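Local coordinates for uncharacterized protein (Bacteroides uniformis, PDB 4Q53) that is of unknown function but belongs to the DUF4783 family and adopts a cystatin-like fold of the NTF2 clan, a curved sheet packed with helices, at residues 7-10 / 11-15. Residues are numbered along the deposited sequence; the frame is centred on the assembly and turned at random.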
# COMPACT_ATOMS: atom_id res chain seq x y z
N GLY A 7 6.12 -5.06 7.77
CA GLY A 7 6.48 -3.65 7.70
C GLY A 7 5.49 -2.81 6.89
O GLY A 7 5.21 -1.67 7.24
N VAL A 8 4.96 -3.38 5.82
CA VAL A 8 3.98 -2.67 4.99
C VAL A 8 2.67 -2.55 5.76
O VAL A 8 2.05 -1.50 5.78
CB VAL A 8 3.75 -3.43 3.67
CG1 VAL A 8 2.55 -2.88 2.91
CG2 VAL A 8 5.00 -3.35 2.81
N ILE A 9 2.26 -3.63 6.39
CA ILE A 9 1.04 -3.60 7.18
C ILE A 9 1.17 -2.54 8.27
O ILE A 9 0.23 -1.77 8.52
CB ILE A 9 0.75 -5.00 7.76
CG1 ILE A 9 0.41 -5.95 6.62
CG2 ILE A 9 -0.37 -4.96 8.77
CD1 ILE A 9 0.37 -7.41 7.03
N GLY A 10 2.31 -2.51 8.95
CA GLY A 10 2.53 -1.53 10.00
C GLY A 10 2.50 -0.11 9.47
O GLY A 10 1.96 0.79 10.12
N ALA A 11 3.08 0.11 8.30
CA ALA A 11 3.08 1.43 7.69
C ALA A 11 1.67 1.91 7.41
O ALA A 11 1.34 3.07 7.62
CB ALA A 11 3.90 1.43 6.43
N PHE A 12 0.82 1.02 6.89
CA PHE A 12 -0.58 1.37 6.68
C PHE A 12 -1.31 1.60 7.99
O PHE A 12 -2.08 2.55 8.10
CB PHE A 12 -1.30 0.31 5.85
CG PHE A 12 -1.20 0.53 4.37
CD1 PHE A 12 -0.16 -0.00 3.65
CD2 PHE A 12 -2.14 1.31 3.70
CE1 PHE A 12 -0.05 0.22 2.29
CE2 PHE A 12 -2.02 1.55 2.34
CZ PHE A 12 -0.99 1.00 1.63
N LYS A 13 -1.06 0.76 8.99
CA LYS A 13 -1.70 0.93 10.30
C LYS A 13 -1.40 2.31 10.89
O LYS A 13 -2.24 2.92 11.57
CB LYS A 13 -1.22 -0.13 11.29
CG LYS A 13 -1.87 -1.49 11.08
CD LYS A 13 -1.31 -2.51 12.06
CE LYS A 13 -2.04 -3.84 11.99
NZ LYS A 13 -3.41 -3.79 12.59
N GLU A 14 -0.21 2.81 10.61
CA GLU A 14 0.25 4.08 11.17
C GLU A 14 0.09 5.25 10.20
O GLU A 14 0.39 6.38 10.56
CB GLU A 14 1.72 3.96 11.55
CG GLU A 14 2.02 2.80 12.50
CD GLU A 14 3.50 2.50 12.57
OE1 GLU A 14 4.30 3.46 12.50
OE2 GLU A 14 3.86 1.31 12.68
N GLY A 15 -0.36 4.98 8.98
CA GLY A 15 -0.51 6.04 8.00
C GLY A 15 0.81 6.74 7.75
O GLY A 15 0.88 7.97 7.66
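Successive turns of the N-terminal helix 6-14 of the cystatin-like fold meet here, V8 against F12 and I9 against K13, ahead of a Schellman motif at G15. Four i to i+4 backbone hydrogen bonds hold the turns together; the one from F12 N to V8 O, 3.0 Å long, is nearly straight at 165°, whereas that from E14 N to G10 O bends to 139° where the helix winds down. On the buried side V8 and F12 lie side by side and point the same way. With CG1 of V8 anti to its own backbone N (chi1 169°), this methyl reaches the ring of F12, 4.0 Å from CD1. The V8 carbonyl O lies at the edge of the F12 ring, near its plane, 3.4 Å from F12 CD1. Beyond the helix, F12 meets F52 edge-to-face, F60 with inclined planes, and L20 of helix 17-20. A serine in place of F12 would probably leave V8 CG1 without its aromatic neighbour and open a gap facing F52 and F60. One residue further round, the aliphatic chain of K13 runs alongside I9, with CE 3.8 Å from I9 CG2. A bend at the last torsion turns the ammonium end away, and NZ donates a hydrogen bond to the carbonyl O of F60 on strand 57-67, which also receives the I9 side chain. G15, at positive phi, closes the helix with its N hydrogen-bonded to F12 O at 3.1 Å. The contact thus joins apolar packing against neighbouring helix and strand to a lysine whose CE packs on I9 while its ammonium group is hydrogen-bonded to a strand carbonyl.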